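Local atomic coordinates of UDP-N-acetylenolpyruvoylglucosamine reductase (Listeria monocytogenes, PDB entry 3TX1), a protein that reduces UDP-N-acetylenolpyruvoylglucosamine to UDP-N-acetylmuramate with NADPH and a bound FAD, a step in building bacterial peptidoglycan. Residues L81-N86 / V100-D105. Residues are numbered along the deposited sequence; the frame is centred on the assembly and turned at random.
With FAD (flavin-adenine dinucleotide), chain B.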
loop_
_atom_site.group_PDB
_atom_site.type_symbol
_atom_site.label_atom_id
_atom_site.label_comp_id
_atom_site.label_asym_id
_atom_site.label_seq_id
_atom_site.Cartn_x
_atom_site.Cartn_y
_atom_site.Cartn_z
ATOM N N LEU A 81 -14.234 -9.733 3.271
ATOM C CA LEU A 81 -14.057 -8.578 2.407
ATOM C C LEU A 81 -12.604 -8.079 2.462
ATOM O O LEU A 81 -11.998 -8.040 3.525
ATOM C CB LEU A 81 -15.031 -7.481 2.853
ATOM C CG LEU A 81 -14.806 -5.988 2.501
ATOM C CD1 LEU A 81 -15.466 -5.536 1.199
ATOM C CD2 LEU A 81 -15.372 -5.201 3.672
ATOM N N THR A 82 -12.039 -7.693 1.329
ATOM C CA THR A 82 -10.687 -7.186 1.349
ATOM C C THR A 82 -10.660 -5.849 0.647
ATOM O O THR A 82 -11.363 -5.645 -0.347
ATOM C CB THR A 82 -9.668 -8.084 0.596
ATOM O OG1 THR A 82 -9.913 -9.476 0.858
ATOM C CG2 THR A 82 -8.206 -7.693 0.991
ATOM N N ILE A 83 -9.819 -4.955 1.154
ATOM C CA ILE A 83 -9.632 -3.680 0.530
ATOM C C ILE A 83 -8.298 -3.712 -0.115
ATOM O O ILE A 83 -7.314 -3.995 0.546
ATOM C CB ILE A 83 -9.508 -2.572 1.556
ATOM C CG1 ILE A 83 -10.614 -2.742 2.569
ATOM C CG2 ILE A 83 -9.558 -1.219 0.847
ATOM C CD1 ILE A 83 -11.965 -2.791 1.896
ATOM N N LEU A 84 -8.275 -3.404 -1.400
ATOM C CA LEU A 84 -7.044 -3.329 -2.136
ATOM C C LEU A 84 -6.770 -1.884 -2.580
ATOM O O LEU A 84 -7.586 -1.259 -3.233
ATOM C CB LEU A 84 -7.127 -4.242 -3.347
ATOM C CG LEU A 84 -6.050 -4.078 -4.416
ATOM C CD1 LEU A 84 -4.739 -4.771 -4.027
ATOM C CD2 LEU A 84 -6.592 -4.637 -5.724
ATOM N N GLY A 85 -5.614 -1.358 -2.204
ATOM C CA GLY A 85 -5.177 -0.036 -2.665
ATOM C C GLY A 85 -4.562 -0.340 -4.006
ATOM O O GLY A 85 -5.264 -0.914 -4.855
ATOM N N ASN A 86 -3.263 -0.036 -4.171
ATOM C CA ASN A 86 -2.480 -0.311 -5.416
ATOM C C ASN A 86 -1.478 -1.467 -5.239
ATOM O O ASN A 86 -0.530 -1.637 -6.033
ATOM C CB ASN A 86 -1.751 0.943 -5.913
ATOM C CG ASN A 86 -2.672 2.141 -6.059
ATOM O OD1 ASN A 86 -3.861 1.994 -6.233
ATOM N ND2 ASN A 86 -2.113 3.344 -5.999
ATOM N N VAL A 100 -15.119 -10.611 -1.383
ATOM C CA VAL A 100 -15.220 -9.439 -2.228
ATOM C C VAL A 100 -14.005 -8.559 -1.969
ATOM O O VAL A 100 -13.644 -8.311 -0.817
ATOM C CB VAL A 100 -16.481 -8.633 -1.845
ATOM C CG1 VAL A 100 -16.538 -7.257 -2.511
ATOM C CG2 VAL A 100 -17.733 -9.433 -2.150
ATOM N N ILE A 101 -13.390 -8.084 -3.043
ATOM C CA ILE A 101 -12.277 -7.164 -2.959
ATOM C C ILE A 101 -12.819 -5.811 -3.429
ATOM O O ILE A 101 -13.462 -5.734 -4.485
ATOM C CB ILE A 101 -11.075 -7.613 -3.845
ATOM C CG1 ILE A 101 -10.342 -8.825 -3.246
ATOM C CG2 ILE A 101 -10.065 -6.491 -4.015
ATOM C CD1 ILE A 101 -11.136 -10.122 -3.265
ATOM N N LEU A 102 -12.596 -4.766 -2.625
ATOM C CA LEU A 102 -13.013 -3.410 -2.940
ATOM C C LEU A 102 -11.814 -2.573 -3.282
ATOM O O LEU A 102 -10.853 -2.527 -2.520
ATOM C CB LEU A 102 -13.611 -2.740 -1.723
ATOM C CG LEU A 102 -15.063 -2.622 -1.331
ATOM C CD1 LEU A 102 -15.064 -1.711 -0.116
ATOM C CD2 LEU A 102 -15.835 -1.953 -2.443
ATOM N N HIS A 103 -11.914 -1.868 -4.393
ATOM C CA HIS A 103 -10.859 -1.040 -4.880
ATOM C C HIS A 103 -11.478 0.330 -5.061
ATOM O O HIS A 103 -12.414 0.541 -5.846
ATOM C CB HIS A 103 -10.305 -1.671 -6.168
ATOM C CG HIS A 103 -9.058 -1.004 -6.710
ATOM N ND1 HIS A 103 -7.921 -0.885 -5.993
ATOM C CD2 HIS A 103 -8.796 -0.441 -7.955
ATOM C CE1 HIS A 103 -6.995 -0.237 -6.731
ATOM N NE2 HIS A 103 -7.534 0.034 -7.929
ATOM N N LEU A 104 -10.940 1.297 -4.350
ATOM C CA LEU A 104 -11.529 2.609 -4.326
ATOM C C LEU A 104 -10.836 3.553 -5.258
ATOM O O LEU A 104 -10.688 4.716 -4.998
ATOM C CB LEU A 104 -11.500 3.163 -2.927
ATOM C CG LEU A 104 -11.837 2.173 -1.846
ATOM C CD1 LEU A 104 -11.265 2.617 -0.539
ATOM C CD2 LEU A 104 -13.311 1.977 -1.727
ATOM N N ASP A 105 -10.424 3.019 -6.373
ATOM C CA ASP A 105 -9.723 3.757 -7.400
ATOM C C ASP A 105 -10.494 5.015 -7.773
ATOM O O ASP A 105 -9.894 6.071 -7.938
ATOM C CB ASP A 105 -9.588 2.873 -8.629
ATOM C CG ASP A 105 -8.267 3.064 -9.328
ATOM O OD1 ASP A 105 -7.604 4.096 -9.089
ATOM O OD2 ASP A 105 -7.867 2.170 -10.107
HETATM P PA FAD B . -1.790 -1.929 -0.770
HETATM O O1A FAD B . -2.841 -2.006 -1.826
HETATM O O2A FAD B . -0.446 -2.553 -1.016
HETATM O O5B FAD B . -2.327 -2.638 0.557
HETATM C C5B FAD B . -1.652 -2.172 1.721
HETATM C C4B FAD B . -2.436 -2.453 2.986
HETATM O O4B FAD B . -3.322 -1.382 3.269
HETATM C C3B FAD B . -3.290 -3.701 2.981
HETATM O O3B FAD B . -3.421 -4.108 4.365
HETATM C C2B FAD B . -4.621 -3.135 2.488
HETATM O O2B FAD B . -5.819 -3.890 2.753
HETATM C C1B FAD B . -4.665 -1.851 3.265
HETATM N N9A FAD B . -5.426 -0.852 2.536
HETATM C C8A FAD B . -5.227 -0.414 1.284
HETATM N N7A FAD B . -6.106 0.595 1.026
HETATM C C5A FAD B . -6.869 0.824 2.117
HETATM C C6A FAD B . -8.002 1.694 2.528
HETATM N N6A FAD B . -8.572 2.617 1.704
HETATM N N1A FAD B . -8.466 1.548 3.787
HETATM C C2A FAD B . -7.955 0.675 4.645
HETATM N N3A FAD B . -6.965 -0.168 4.346
HETATM C C4A FAD B . -6.396 -0.144 3.120
HETATM N N1 FAD B . 6.281 2.382 2.264
HETATM C C2 FAD B . 6.795 3.304 3.115
HETATM O O2 FAD B . 6.242 3.500 4.209
HETATM N N3 FAD B . 7.864 4.065 2.842
HETATM C C4 FAD B . 8.558 3.970 1.716
HETATM O O4 FAD B . 9.575 4.672 1.513
HETATM C C4X FAD B . 8.061 2.988 0.742
HETATM N N5 FAD B . 8.692 2.832 -0.418
HETATM C C5X FAD B . 8.281 1.949 -1.340
HETATM C C6 FAD B . 8.984 1.863 -2.531
HETATM C C7 FAD B . 8.583 0.994 -3.512
HETATM C C7M FAD B . 9.366 0.899 -4.795
HETATM C C8 FAD B . 7.377 0.177 -3.249
HETATM C C8M FAD B . 6.883 -0.798 -4.256
HETATM C C9 FAD B . 6.683 0.266 -2.073
HETATM C C9A FAD B . 7.099 1.131 -1.090
HETATM N N10 FAD B . 6.390 1.261 0.129
HETATM C C10 FAD B . 6.864 2.191 1.073
HETATM C "C1'" FAD B . 5.213 0.417 0.403
HETATM C "C2'" FAD B . 3.930 1.076 -0.049
HETATM O "O2'" FAD B . 4.214 2.126 -0.970
HETATM C "C3'" FAD B . 3.186 1.692 1.121
HETATM O "O3'" FAD B . 3.014 0.657 2.080
HETATM C "C4'" FAD B . 1.830 2.214 0.654
HETATM O "O4'" FAD B . 1.325 3.224 1.540
HETATM C "C5'" FAD B . 0.817 1.106 0.432
HETATM O "O5'" FAD B . -0.148 1.606 -0.463
HETATM P P FAD B . -1.162 0.706 -1.274
HETATM O O1P FAD B . -2.283 1.619 -1.617
HETATM O O2P FAD B . -0.330 0.093 -2.349
HETATM O O3P FAD B . -1.596 -0.425 -0.284
#
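Leu84 and His103 meet across two parallel strands, 81-84 and 100-103. His103 has CG anti to its backbone N (chi1 -172°), which brings the ring edge alongside the Leu84 carbonyl, where ND1 donates to Leu84 O at 2.8 Å. The carbonyl oxygen lies close to the ring plane, whereas ND1 sits above the carbonyl plane. NE2 makes a weak bond to OD2 of the poorly ordered Asp105. Earlier along the pair, three backbone bonds, from Thr82 N to Val100 O through Leu84 N to Leu102 O, zip the strands together. On the His103 face, Leu84 CB meets Ile101 CG2 at 3.8 Å, and Ile101 runs beside Thr82. On the other face, Leu102 lies alongside Ile83, CD1 to CD1 3.8 Å, while Leu81 CD1 reaches across to Leu102 CG (3.9 Å). Ile83 CG2 rests against the FAD adenine, 3.6 Å from C5A, and Ile83 O accepts a bond from ribose O2B; farther along the chain, Asn86 N donates to diphosphate oxygen O1P, within the PCMH-type FAD-binding domain. Strand 81-84 edges a four-stranded mixed sheet, with 100-103 between it and 54-60; Val71 of helix 64-76 packs on Leu81 and Leu102, and Tyr46 meets the His103 ring edge-to-face.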